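Local coordinates for protein nitrophorin Cim l NP (Cimex lectularius, PDB 2IMQ) that carries nitric oxide on a heme group in bed-bug saliva and releases it into the victim during feeding, which widens the blood vessels, at residues P222-K227 against L235-S240; V174-N179 against P239-R244; P216-K221 against L258-L263. One frame throughout, in Å; residues are numbered along the deposited sequence.

Interaction 1. Residues P222-K227 against L235-S240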
ATOM      1  N   PRO A 222      13.582  -0.460   9.092  1.00 13.63           N
ATOM      2  CA  PRO A 222      12.211  -0.262   9.502  1.00 14.14           C
ATOM      3  C   PRO A 222      11.735   1.142   9.238  1.00 13.37           C
ATOM      4  O   PRO A 222      12.473   2.107   9.449  1.00 14.26           O
ATOM      5  CB  PRO A 222      12.258  -0.582  10.981  1.00 14.37           C
ATOM      6  CG  PRO A 222      13.308  -1.675  11.031  1.00 15.41           C
ATOM      7  CD  PRO A 222      14.355  -1.203  10.090  1.00 14.88           C
ATOM      8  N   THR A 223      10.461   1.272   8.896  1.00 13.58           N
ATOM      9  CA  THR A 223       9.884   2.557   8.508  1.00 14.20           C
ATOM     10  C   THR A 223       9.113   3.249   9.648  1.00 13.82           C
ATOM     11  O   THR A 223       8.529   4.318   9.455  1.00 16.33           O
ATOM     12  CB  THR A 223       8.949   2.358   7.332  1.00 14.80           C
ATOM     13  OG1 THR A 223       7.907   1.418   7.682  1.00 14.87           O
ATOM     14  CG2 THR A 223       9.703   1.863   6.114  1.00 15.90           C
ATOM     15  N   TYR A 224       9.179   2.700  10.838  1.00 14.08           N
ATOM     16  CA  TYR A 224       8.489   3.138  11.995  1.00 14.18           C
ATOM     17  C   TYR A 224       9.274   2.649  13.216  1.00 14.29           C
ATOM     18  O   TYR A 224       9.941   1.626  13.128  1.00 15.45           O
ATOM     19  CB  TYR A 224       7.072   2.553  11.989  1.00 15.64           C
ATOM     20  CG  TYR A 224       6.234   2.648  13.176  1.00 15.08           C
ATOM     21  CD1 TYR A 224       5.418   3.744  13.408  1.00 17.11           C
ATOM     22  CD2 TYR A 224       6.233   1.622  14.106  1.00 16.73           C
ATOM     23  CE1 TYR A 224       4.585   3.801  14.514  1.00 19.43           C
ATOM     24  CE2 TYR A 224       5.358   1.631  15.172  1.00 19.57           C
ATOM     25  CZ  TYR A 224       4.564   2.746  15.399  1.00 20.22           C
ATOM     26  OH  TYR A 224       3.734   2.845  16.496  1.00 26.17           O
ATOM     27  N   LYS A 225       9.243   3.327  14.332  1.00 15.31           N
ATOM     28  CA  LYS A 225       8.626   4.614  14.567  1.00 17.07           C
ATOM     29  C   LYS A 225       9.707   5.655  14.696  1.00 18.56           C
ATOM     30  O   LYS A 225      10.618   5.479  15.508  1.00 20.13           O
ATOM     31  CB  LYS A 225       7.834   4.528  15.870  1.00 17.72           C
ATOM     32  CG  LYS A 225       7.103   5.794  16.328  1.00 20.61           C
ATOM     33  CD  LYS A 225       6.466   5.508  17.665  1.00 25.32           C
ATOM     34  CE  LYS A 225       5.715   6.651  18.253  1.00 30.71           C
ATOM     35  NZ  LYS A 225       5.178   6.303  19.640  1.00 32.41           N
ATOM     36  N   PHE A 226       9.590   6.726  13.931  1.00 19.19           N
ATOM     37  CA  PHE A 226      10.562   7.804  13.906  1.00 21.01           C
ATOM     38  C   PHE A 226      10.068   8.987  14.714  1.00 23.84           C
ATOM     39  O   PHE A 226       8.863   9.252  14.852  1.00 23.60           O
ATOM     40  CB  PHE A 226      10.836   8.246  12.488  1.00 21.23           C
ATOM     41  CG  PHE A 226      11.629   7.272  11.701  1.00 18.99           C
ATOM     42  CD1 PHE A 226      11.005   6.345  10.870  1.00 18.54           C
ATOM     43  CD2 PHE A 226      13.007   7.214  11.864  1.00 20.47           C
ATOM     44  CE1 PHE A 226      11.767   5.441  10.179  1.00 19.68           C
ATOM     45  CE2 PHE A 226      13.776   6.318  11.170  1.00 21.05           C
ATOM     46  CZ  PHE A 226      13.145   5.413  10.349  1.00 20.97           C
ATOM     47  N   LYS A 227      11.028   9.737  15.233  1.00 26.50           N
ATOM     48  CA  LYS A 227      10.687  11.053  15.768  1.00 29.25           C
ATOM     49  C   LYS A 227      10.480  11.940  14.545  1.00 29.85           C
ATOM     50  O   LYS A 227      11.330  11.951  13.671  1.00 30.48           O
ATOM     51  CB  LYS A 227      11.802  11.552  16.680  1.00 30.04           C
ATOM     52  CG  LYS A 227      12.111  10.636  17.831  1.00 30.95           C
ATOM     53  CD  LYS A 227      13.281  11.133  18.649  1.00 34.14           C
ATOM     54  CE  LYS A 227      13.421  10.292  19.897  1.00 36.82           C
ATOM     55  NZ  LYS A 227      12.215  10.457  20.750  1.00 39.16           N
ATOM     56  N   LEU A 235      12.156   4.870  20.256  1.00 23.95           N
ATOM     57  CA  LEU A 235      12.234   3.513  20.715  1.00 23.68           C
ATOM     58  C   LEU A 235      11.217   3.125  21.767  1.00 24.91           C
ATOM     59  O   LEU A 235      11.283   2.037  22.303  1.00 26.04           O
ATOM     60  CB  LEU A 235      13.659   3.143  21.118  1.00 24.74           C
ATOM     61  CG  LEU A 235      14.641   3.292  19.943  1.00 24.39           C
ATOM     62  CD1 LEU A 235      16.052   3.370  20.448  1.00 28.85           C
ATOM     63  CD2 LEU A 235      14.429   2.203  18.886  1.00 23.25           C
ATOM     64  N   SER A 236      10.199   3.984  21.951  1.00 24.79           N
ATOM     65  CA  SER A 236       8.938   3.605  22.600  1.00 24.86           C
ATOM     66  C   SER A 236       8.178   2.478  21.892  1.00 23.64           C
ATOM     67  O   SER A 236       7.363   1.797  22.485  1.00 26.48           O
ATOM     68  CB  SER A 236       7.979   4.786  22.756  1.00 25.58           C
ATOM     69  OG  SER A 236       7.523   5.302  21.529  1.00 28.32           O
ATOM     70  N   ALA A 237       8.481   2.255  20.620  1.00 21.84           N
ATOM     71  CA  ALA A 237       8.018   1.084  19.873  1.00 20.12           C
ATOM     72  C   ALA A 237       9.214   0.361  19.280  1.00 18.85           C
ATOM     73  O   ALA A 237      10.194   0.948  18.840  1.00 19.31           O
ATOM     74  CB  ALA A 237       7.079   1.538  18.760  1.00 21.16           C
ATOM     75  N   THR A 238       9.089  -0.941  19.210  1.00 16.45           N
ATOM     76  CA  THR A 238      10.083  -1.719  18.463  1.00 14.57           C
ATOM     77  C   THR A 238      10.039  -1.319  17.014  1.00 13.67           C
ATOM     78  O   THR A 238       8.988  -1.358  16.365  1.00 14.17           O
ATOM     79  CB  THR A 238       9.802  -3.218  18.589  1.00 14.82           C
ATOM     80  OG1 THR A 238       9.934  -3.551  19.983  1.00 17.26           O
ATOM     81  CG2 THR A 238      10.780  -4.046  17.800  1.00 15.45           C
ATOM     82  N   PRO A 239      11.156  -0.910  16.437  1.00 13.80           N
ATOM     83  CA  PRO A 239      11.207  -0.592  15.022  1.00 13.15           C
ATOM     84  C   PRO A 239      10.601  -1.705  14.185  1.00 12.62           C
ATOM     85  O   PRO A 239      10.915  -2.880  14.342  1.00 13.50           O
ATOM     86  CB  PRO A 239      12.735  -0.452  14.748  1.00 14.40           C
ATOM     87  CG  PRO A 239      13.301   0.057  16.045  1.00 15.83           C
ATOM     88  CD  PRO A 239      12.455  -0.683  17.095  1.00 13.48           C
ATOM     89  N   SER A 240       9.739  -1.305  13.247  1.00 12.44           N
ATOM     90  CA  SER A 240       8.965  -2.231  12.443  1.00 11.82           C
ATOM     91  C   SER A 240       8.771  -1.726  11.032  1.00 11.98           C
ATOM     92  O   SER A 240       8.895  -0.523  10.782  1.00 12.81           O
ATOM     93  CB  SER A 240       7.567  -2.461  13.067  1.00 13.25           C
ATOM     94  OG  SER A 240       7.646  -3.077  14.307  1.00 13.68           O
TER
HETATM   95  O   HOH W   1      10.829   2.608  16.698  1.00 17.63           O

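Interaction 2. Residues V174-N179 against P239-R244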
ATOM      1  N   VAL A 174       1.164  -5.479  10.809  1.00 12.45           N
ATOM      2  CA  VAL A 174       2.237  -6.457  11.025  1.00 11.88           C
ATOM      3  C   VAL A 174       3.447  -5.692  11.644  1.00 12.34           C
ATOM      4  O   VAL A 174       3.852  -4.681  11.094  1.00 12.97           O
ATOM      5  CB  VAL A 174       2.644  -7.136   9.691  1.00 12.86           C
ATOM      6  CG1 VAL A 174       3.907  -7.897   9.843  1.00 14.93           C
ATOM      7  CG2 VAL A 174       1.523  -8.036   9.225  1.00 14.56           C
ATOM      8  N   ARG A 175       3.986  -6.249  12.707  1.00 11.29           N
ATOM      9  CA  ARG A 175       5.087  -5.594  13.423  1.00 11.94           C
ATOM     10  C   ARG A 175       6.228  -6.583  13.661  1.00 11.90           C
ATOM     11  O   ARG A 175       6.126  -7.747  13.323  1.00 12.44           O
ATOM     12  CB  ARG A 175       4.597  -4.987  14.726  1.00 13.37           C
ATOM     13  CG  ARG A 175       3.454  -3.963  14.550  1.00 13.57           C
ATOM     14  CD  ARG A 175       3.976  -2.710  13.900  1.00 14.21           C
ATOM     15  NE  ARG A 175       3.024  -1.621  13.793  1.00 14.63           N
ATOM     16  CZ  ARG A 175       2.299  -1.365  12.711  1.00 14.15           C
ATOM     17  NH1 ARG A 175       2.353  -2.167  11.651  1.00 12.82           N
ATOM     18  NH2 ARG A 175       1.506  -0.323  12.693  1.00 16.10           N
ATOM     19  N   VAL A 176       7.311  -6.059  14.214  1.00 12.74           N
ATOM     20  CA  VAL A 176       8.449  -6.872  14.556  1.00 12.25           C
ATOM     21  C   VAL A 176       8.304  -7.294  15.999  1.00 13.27           C
ATOM     22  O   VAL A 176       8.288  -6.448  16.899  1.00 14.52           O
ATOM     23  CB  VAL A 176       9.730  -6.052  14.306  1.00 13.45           C
ATOM     24  CG1 VAL A 176      10.961  -6.688  14.931  1.00 15.39           C
ATOM     25  CG2 VAL A 176       9.995  -5.860  12.803  1.00 13.92           C
ATOM     26  N   GLU A 177       8.239  -8.592  16.220  1.00 12.45           N
ATOM     27  CA  GLU A 177       7.976  -9.158  17.518  1.00 13.52           C
ATOM     28  C   GLU A 177       9.301  -9.518  18.214  1.00 13.99           C
ATOM     29  O   GLU A 177       9.659 -10.669  18.356  1.00 16.01           O
ATOM     30  CB  GLU A 177       7.072 -10.371  17.349  1.00 14.85           C
ATOM     31  CG  GLU A 177       6.454 -10.812  18.661  1.00 17.25           C
ATOM     32  CD  GLU A 177       5.383 -11.845  18.545  1.00 18.31           C
ATOM     33  OE1 GLU A 177       4.700 -11.898  17.501  1.00 19.41           O
ATOM     34  OE2 GLU A 177       5.217 -12.583  19.562  1.00 23.01           O
ATOM     35  N   THR A 178       9.990  -8.499  18.680  1.00 13.78           N
ATOM     36  CA  THR A 178      11.106  -8.624  19.595  1.00 13.99           C
ATOM     37  C   THR A 178      11.199  -7.334  20.363  1.00 13.80           C
ATOM     38  O   THR A 178      10.449  -6.382  20.150  1.00 15.09           O
ATOM     39  CB  THR A 178      12.403  -8.951  18.847  1.00 15.24           C
ATOM     40  OG1 THR A 178      13.439  -9.302  19.768  1.00 15.32           O
ATOM     41  CG2 THR A 178      12.924  -7.823  17.990  1.00 16.50           C
ATOM     42  N   ASN A 179      12.139  -7.261  21.296  1.00 13.14           N
ATOM     43  CA  ASN A 179      12.278  -6.054  22.067  1.00 13.15           C
ATOM     44  C   ASN A 179      13.033  -4.986  21.291  1.00 12.59           C
ATOM     45  O   ASN A 179      13.728  -5.262  20.315  1.00 12.89           O
ATOM     46  CB  ASN A 179      12.938  -6.357  23.423  1.00 13.39           C
ATOM     47  CG  ASN A 179      14.344  -6.841  23.238  1.00 13.19           C
ATOM     48  OD1 ASN A 179      15.239  -6.030  22.990  1.00 13.82           O
ATOM     49  ND2 ASN A 179      14.554  -8.123  23.383  1.00 14.17           N
ATOM     50  N   PRO A 239      11.156  -0.910  16.437  1.00 13.80           N
ATOM     51  CA  PRO A 239      11.207  -0.592  15.022  1.00 13.15           C
ATOM     52  C   PRO A 239      10.601  -1.705  14.185  1.00 12.62           C
ATOM     53  O   PRO A 239      10.915  -2.880  14.342  1.00 13.50           O
ATOM     54  CB  PRO A 239      12.735  -0.452  14.748  1.00 14.40           C
ATOM     55  CG  PRO A 239      13.301   0.057  16.045  1.00 15.83           C
ATOM     56  CD  PRO A 239      12.455  -0.683  17.095  1.00 13.48           C
ATOM     57  N   SER A 240       9.739  -1.305  13.247  1.00 12.44           N
ATOM     58  CA  SER A 240       8.965  -2.231  12.443  1.00 11.82           C
ATOM     59  C   SER A 240       8.771  -1.726  11.032  1.00 11.98           C
ATOM     60  O   SER A 240       8.895  -0.523  10.782  1.00 12.81           O
ATOM     61  CB  SER A 240       7.567  -2.461  13.067  1.00 13.25           C
ATOM     62  OG  SER A 240       7.646  -3.077  14.307  1.00 13.68           O
ATOM     63  N   TRP A 241       8.398  -2.665  10.162  1.00 12.22           N
ATOM     64  CA  TRP A 241       7.982  -2.385   8.800  1.00 11.92           C
ATOM     65  C   TRP A 241       6.469  -2.298   8.784  1.00 12.60           C
ATOM     66  O   TRP A 241       5.772  -3.318   8.872  1.00 13.28           O
ATOM     67  CB  TRP A 241       8.508  -3.445   7.879  1.00 13.34           C
ATOM     68  CG  TRP A 241       9.998  -3.333   7.683  1.00 12.82           C
ATOM     69  CD1 TRP A 241      10.655  -2.519   6.829  1.00 13.52           C
ATOM     70  CD2 TRP A 241      11.000  -4.124   8.337  1.00 12.70           C
ATOM     71  NE1 TRP A 241      12.007  -2.721   6.952  1.00 14.81           N
ATOM     72  CE2 TRP A 241      12.237  -3.721   7.849  1.00 13.15           C
ATOM     73  CE3 TRP A 241      10.964  -5.109   9.327  1.00 14.70           C
ATOM     74  CZ2 TRP A 241      13.412  -4.299   8.261  1.00 15.80           C
ATOM     75  CZ3 TRP A 241      12.148  -5.682   9.743  1.00 15.38           C
ATOM     76  CH2 TRP A 241      13.353  -5.251   9.205  1.00 15.78           C
ATOM     77  N   THR A 242       5.980  -1.088   8.685  1.00 12.18           N
ATOM     78  CA  THR A 242       4.546  -0.832   8.792  1.00 13.58           C
ATOM     79  C   THR A 242       3.860  -0.858   7.433  1.00 13.28           C
ATOM     80  O   THR A 242       3.139  -1.809   7.101  1.00 14.31           O
ATOM     81  CB  THR A 242       4.309   0.403   9.595  1.00 13.69           C
ATOM     82  OG1 THR A 242       4.999   1.479   8.996  1.00 15.38           O
ATOM     83  CG2 THR A 242       4.840   0.225  10.970  1.00 14.92           C
ATOM     84  N   ASP A 243       4.191   0.087   6.583  1.00 13.40           N
ATOM     85  CA  ASP A 243       3.687   0.075   5.180  1.00 13.57           C
ATOM     86  C   ASP A 243       4.354  -1.043   4.393  1.00 13.04           C
ATOM     87  O   ASP A 243       5.583  -1.147   4.398  1.00 14.28           O
ATOM     88  CB  ASP A 243       3.965   1.415   4.528  1.00 14.71           C
ATOM     89  CG  ASP A 243       2.993   2.464   5.038  1.00 17.25           C
ATOM     90  OD1 ASP A 243       1.815   2.448   4.540  1.00 17.71           O
ATOM     91  OD2 ASP A 243       3.257   3.300   5.945  1.00 18.29           O
ATOM     92  N   ARG A 244       3.566  -1.853   3.700  1.00 12.54           N
ATOM     93  CA  ARG A 244       4.027  -2.980   2.962  1.00 12.66           C
ATOM     94  C   ARG A 244       3.348  -2.997   1.623  1.00 13.03           C
ATOM     95  O   ARG A 244       2.256  -2.475   1.442  1.00 14.18           O
ATOM     96  CB  ARG A 244       3.719  -4.324   3.689  1.00 13.12           C
ATOM     97  CG  ARG A 244       4.028  -4.324   5.172  1.00 13.70           C
ATOM     98  CD  ARG A 244       5.503  -4.255   5.542  1.00 13.86           C
ATOM     99  NE  ARG A 244       6.163  -5.531   5.459  1.00 14.60           N
ATOM    100  CZ  ARG A 244       6.297  -6.378   6.463  1.00 13.53           C
ATOM    101  NH1 ARG A 244       5.839  -6.081   7.682  1.00 13.43           N
ATOM    102  NH2 ARG A 244       6.874  -7.558   6.240  1.00 15.09           N
TER
HETATM  103  O   HOH W   2       2.528  -3.870   8.722  1.00 13.37           O

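Interaction 3. Residues P216-K221 against L258-L263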
ATOM      1  N   PRO A 216       8.112  -8.157  -2.005  1.00 16.48           N
ATOM      2  CA  PRO A 216       9.462  -8.026  -2.565  1.00 16.76           C
ATOM      3  C   PRO A 216      10.504  -8.052  -1.452  1.00 17.38           C
ATOM      4  O   PRO A 216      10.196  -7.772  -0.282  1.00 17.56           O
ATOM      5  CB  PRO A 216       9.435  -6.649  -3.197  1.00 17.32           C
ATOM      6  CG  PRO A 216       8.031  -6.389  -3.486  1.00 17.09           C
ATOM      7  CD  PRO A 216       7.289  -6.958  -2.230  1.00 16.99           C
ATOM      8  N   GLN A 217      11.745  -8.416  -1.801  1.00 18.87           N
ATOM      9  CA  GLN A 217      12.813  -8.366  -0.793  1.00 19.08           C
ATOM     10  C   GLN A 217      12.970  -6.974  -0.180  1.00 18.88           C
ATOM     11  O   GLN A 217      13.021  -5.971  -0.852  1.00 18.80           O
ATOM     12  CB  GLN A 217      14.172  -8.762  -1.390  1.00 21.07           C
ATOM     13  CG  GLN A 217      15.305  -8.650  -0.388  1.00 24.69           C
ATOM     14  CD  GLN A 217      16.696  -8.971  -0.873  1.00 28.70           C
ATOM     15  OE1 GLN A 217      17.590  -9.180  -0.017  1.00 35.36           O
ATOM     16  NE2 GLN A 217      16.914  -8.993  -2.203  1.00 35.49           N
ATOM     17  N   VAL A 218      13.026  -6.972   1.138  1.00 19.03           N
ATOM     18  CA  VAL A 218      13.198  -5.758   1.905  1.00 18.42           C
ATOM     19  C   VAL A 218      14.680  -5.564   2.190  1.00 17.67           C
ATOM     20  O   VAL A 218      15.303  -6.398   2.788  1.00 18.43           O
ATOM     21  CB  VAL A 218      12.446  -5.850   3.251  1.00 19.00           C
ATOM     22  CG1 VAL A 218      12.727  -4.673   4.111  1.00 19.43           C
ATOM     23  CG2 VAL A 218      10.929  -5.971   2.987  1.00 19.21           C
ATOM     24  N   THR A 219      15.202  -4.420   1.788  1.00 18.57           N
ATOM     25  CA  THR A 219      16.589  -4.039   2.064  1.00 19.29           C
ATOM     26  C   THR A 219      16.717  -2.773   2.866  1.00 18.78           C
ATOM     27  O   THR A 219      17.840  -2.362   3.138  1.00 22.21           O
ATOM     28  CB  THR A 219      17.377  -3.882   0.744  1.00 20.78           C
ATOM     29  OG1 THR A 219      16.840  -2.794   0.001  1.00 23.75           O
ATOM     30  CG2 THR A 219      17.215  -5.065  -0.083  1.00 23.83           C
ATOM     31  N   PHE A 220      15.611  -2.121   3.188  1.00 16.63           N
ATOM     32  CA  PHE A 220      15.575  -0.890   3.891  1.00 17.26           C
ATOM     33  C   PHE A 220      15.256  -1.150   5.352  1.00 14.70           C
ATOM     34  O   PHE A 220      14.609  -2.121   5.745  1.00 15.14           O
ATOM     35  CB  PHE A 220      14.571   0.074   3.258  1.00 16.68           C
ATOM     36  CG  PHE A 220      13.180  -0.496   3.006  1.00 16.63           C
ATOM     37  CD1 PHE A 220      12.155  -0.293   3.901  1.00 15.92           C
ATOM     38  CD2 PHE A 220      12.907  -1.173   1.840  1.00 17.43           C
ATOM     39  CE1 PHE A 220      10.888  -0.790   3.641  1.00 16.50           C
ATOM     40  CE2 PHE A 220      11.671  -1.672   1.589  1.00 16.97           C
ATOM     41  CZ  PHE A 220      10.651  -1.454   2.504  1.00 15.96           C
ATOM     42  N   LYS A 221      15.671  -0.189   6.166  1.00 16.43           N
ATOM     43  CA  LYS A 221      15.471  -0.224   7.578  1.00 16.75           C
ATOM     44  C   LYS A 221      13.995  -0.010   7.915  1.00 14.93           C
ATOM     45  O   LYS A 221      13.233   0.464   7.081  1.00 15.13           O
ATOM     46  CB  LYS A 221      16.319   0.803   8.303  1.00 18.31           C
ATOM     47  CG  LYS A 221      17.768   0.471   8.118  1.00 21.12           C
ATOM     48  CD  LYS A 221      18.636   1.544   8.667  1.00 24.22           C
ATOM     49  CE  LYS A 221      20.098   1.219   8.390  1.00 29.13           C
ATOM     50  NZ  LYS A 221      20.538  -0.134   8.769  1.00 32.32           N
ATOM     51  N   LEU A 258      10.654  -4.496  -9.393  1.00 19.15           N
ATOM     52  CA  LEU A 258      11.847  -3.797  -9.836  1.00 21.15           C
ATOM     53  C   LEU A 258      12.586  -3.125  -8.724  1.00 20.54           C
ATOM     54  O   LEU A 258      13.821  -3.116  -8.704  1.00 22.79           O
ATOM     55  CB  LEU A 258      11.462  -2.753 -10.913  1.00 22.61           C
ATOM     56  CG  LEU A 258      10.588  -3.303 -12.040  1.00 25.73           C
ATOM     57  CD1 LEU A 258      10.087  -2.232 -12.966  1.00 29.79           C
ATOM     58  CD2 LEU A 258      11.335  -4.426 -12.788  1.00 29.05           C
ATOM     59  N   SER A 259      11.831  -2.563  -7.782  1.00 19.52           N
ATOM     60  CA  SER A 259      12.410  -1.943  -6.615  1.00 19.72           C
ATOM     61  C   SER A 259      11.337  -1.844  -5.543  1.00 17.40           C
ATOM     62  O   SER A 259      10.129  -1.877  -5.834  1.00 17.95           O
ATOM     63  CB  SER A 259      12.996  -0.599  -6.932  1.00 22.65           C
ATOM     64  OG  SER A 259      12.008   0.322  -7.283  1.00 24.47           O
ATOM     65  N   TYR A 260      11.788  -1.699  -4.315  1.00 16.70           N
ATOM     66  CA  TYR A 260      10.943  -1.637  -3.117  1.00 15.87           C
ATOM     67  C   TYR A 260      11.749  -0.874  -2.106  1.00 16.27           C
ATOM     68  O   TYR A 260      12.808  -1.317  -1.714  1.00 17.51           O
ATOM     69  CB  TYR A 260      10.644  -3.056  -2.659  1.00 16.70           C
ATOM     70  CG  TYR A 260       9.666  -3.241  -1.537  1.00 15.70           C
ATOM     71  CD1 TYR A 260       8.491  -2.455  -1.429  1.00 15.01           C
ATOM     72  CD2 TYR A 260       9.849  -4.241  -0.597  1.00 14.88           C
ATOM     73  CE1 TYR A 260       7.560  -2.697  -0.442  1.00 15.46           C
ATOM     74  CE2 TYR A 260       8.890  -4.488   0.384  1.00 14.60           C
ATOM     75  CZ  TYR A 260       7.754  -3.711   0.471  1.00 14.51           C
ATOM     76  OH  TYR A 260       6.866  -3.949   1.472  1.00 14.39           O
ATOM     77  N   ASN A 261      11.311   0.310  -1.772  1.00 15.45           N
ATOM     78  CA  ASN A 261      12.049   1.184  -0.906  1.00 18.13           C
ATOM     79  C   ASN A 261      11.165   2.064  -0.079  1.00 16.11           C
ATOM     80  O   ASN A 261      10.156   2.557  -0.561  1.00 17.62           O
ATOM     81  CB  ASN A 261      12.916   2.154  -1.747  1.00 19.90           C
ATOM     82  CG  ASN A 261      13.950   1.481  -2.615  1.00 24.83           C
ATOM     83  OD1 ASN A 261      15.068   1.240  -2.186  1.00 31.16           O
ATOM     84  ND2 ASN A 261      13.616   1.243  -3.860  1.00 28.32           N
ATOM     85  N   SER A 262      11.582   2.351   1.148  1.00 16.77           N
ATOM     86  CA  SER A 262      11.032   3.448   1.891  1.00 16.24           C
ATOM     87  C   SER A 262      11.596   4.756   1.318  1.00 18.03           C
ATOM     88  O   SER A 262      12.693   4.798   0.801  1.00 20.42           O
ATOM     89  CB  SER A 262      11.392   3.355   3.360  1.00 16.85           C
ATOM     90  OG  SER A 262      12.798   3.297   3.514  1.00 19.88           O
ATOM     91  N   LEU A 263      10.797   5.788   1.457  1.00 17.01           N
ATOM     92  CA  LEU A 263      11.179   7.124   1.001  1.00 18.21           C
ATOM     93  C   LEU A 263      11.488   7.981   2.187  1.00 20.08           C
ATOM     94  O   LEU A 263      10.659   8.671   2.790  1.00 20.60           O
ATOM     95  CB  LEU A 263      10.071   7.715   0.176  1.00 19.52           C
ATOM     96  CG  LEU A 263       9.610   6.893  -1.004  1.00 18.68           C
ATOM     97  CD1 LEU A 263       8.489   7.631  -1.709  1.00 22.84           C
ATOM     98  CD2 LEU A 263      10.736   6.548  -1.957  1.00 23.99           C
TER
HETATM   99  O   HOH W   3      13.976  -3.397  -0.598  1.00 19.31           O
HETATM  100  O   HOH W   4      13.393   2.817   6.116  1.00 53.33           O

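Interaction 1. Residues P222-K227 against L235-S240
Lys-225 reaches across to Ser-236 and Ala-237 with a fully extended side chain. Its CB lies over the centre of the Tyr-224 ring, 3.4 Å above the plane, a close fit between neighbours joined by a cis peptide bond. Beyond it, CD passes 4.2 Å from CB of Ala-237, CE continues past Ser-236, and NZ donates to Ser-236 OG at 3.2 Å. Ser-236 OG is itself held by Asp-234, with which Lys-225 NZ makes a long, weak ion pair. The lysine suits the place because its apolar stem crosses the small alanine before the amine arrives at these groups. The Tyr-224 ring meets the same methyl group through CE2. The backbones are joined mainly at Tyr-224 and Ser-240: Ser-240 N donates to Tyr-224 O at 2.9 Å, while two weak bonds return to Ser-240 O from the N atoms of Thr-223 and Tyr-224. Pro-222 and Pro-239, rigid and without an N-H to satisfy, pack CB to CB at 3.8 Å. Water 1 accepts from Lys-225 N and probably donates to Ala-237 O. A single antiparallel bridge thus closes an irregular loop before strand 243-248 in this DNase I-like, inositol-polyphosphate 5-phosphatase-related fold.

Interaction 2. Residues V174-N179 against P239-R244
Chi1 of -58° in Arg-175 and a second bend at chi2 of -70° fold its chain back so that the guanidinium lies against Thr-242, whose own chi1 of 57° sets CG2 beside its backbone N. The threonine methyl sits over the centre of the guanidinium plane, with CG2 3.5 Å from CZ of Arg-175. A beta-branched residue fits here, its methyl on the flat cation and its hydroxyl bonded to His-271. On the way, CD of Arg-175 brushes the CB of Ser-240. The Ser-240 hydroxyl accepts a nearly straight bond from the backbone N of Val-176, 3.0 Å from N to OG, and gives its own proton to Thr-238 O.

Val-176 CG2 makes the apolar touch, 3.7 Å from Trp-241 CE3, and Leu-195 of helix 192-196 adjoins both side chains. Val-176 CB, at 3.4 Å, and CG2 also pack against Pro-239 O, a buried carbonyl without a partner. Val-174 crosses Arg-244 at about a right angle, its CG1 methyl packed on the cation 3.4 Å from NH1.

Two carbonyls, Val-174 O and Trp-241 O, stand 3.2 Å apart with no bond between them. Each has an arginine of its own segment: Arg-175 NH1 donates to Val-174 O, in the guanidinium plane, and Arg-244 NH1 donates to Trp-241 O. Water 2 can serve Val-174 O and Thr-242 O. Salt bridges join Arg-175 to Asp-171 and the buried Arg-244 to Asp-199 and Glu-215. The close approach of two acceptors is probably tolerated because each receives an arginine N-H, while the carboxylates balance the cations.

Interaction 3. Residues P216-K221 against L258-L263
Tyr-260 is gripped on both faces by the 216-221 segment. Pro-216 lies over one face, its CD 4.1 Å from the ring centroid and 18° off the normal, a CH-pi contact that suits a rigid ring whose C-H groups can face a pi cloud. Against the opposite face comes the edge of Phe-220, in a T-shaped stack with centroids 5.2 Å apart and planes at 81°. Val-218 adds its CG2 methyl, 3.6 Å from CE2 of Tyr-260, and Gln-217 O meets the ring edge in plane. The tyrosine hydroxyl reaches beyond this apolar clamp to Glu-215 and to the backbone N of Ala-245, so tyrosine suits the place by joining an aromatic body to a polar tip.

With chi1 at 50°, Phe-220 has CG between its backbone N and carbonyl carbon, and its ring lies alongside the strand. One face covers the peptide between Asn-261 and Ser-262, with Ser-262 N 3.7 Å above its centre; Val-218 CG1 packs on the other.

The outer part is looser and held through solvent, for no direct hydrogen bond joins the segments. Water 3 accepts from Thr-219 N and donates to Gln-217 O and, at 2.6 Å, to Tyr-260 O. Water 4 donates to Lys-221 O and pairs with Ser-262 OG at 2.7 Å. The small polar serine suits this wet border, whereas Gln-217 turns its CB away from the strand and is exposed. Strand 255-262 ends the six-stranded sheet of the DNase I-like beta-sandwich, and the loop packs on it where Tyr-260 reaches toward strand 243-248 of the other sheet.

Overall arrangement
Interaction 2 is the buried one of the three, whereas interactions 1 and 3 are only partly buried. Interactions 1 and 2 share Pro-239 and Ser-240, so the approach to strand 243-248 is held by one loop in the first and by the run into helix 180-188 in the second. Interaction 3 attaches the preceding part of the same long loop to strand 255-262, and Trp-241 NE1 ties it to interaction 2 by a probable bond to Phe-220 O. Backbone pairing dominates interaction 1; a serine-to-backbone bond, methyl packing on an arginine and arginine-bonded carbonyls mark interaction 2; aromatic packing with bridging waters marks interaction 3. All three lie away from the heme-binding cysteine.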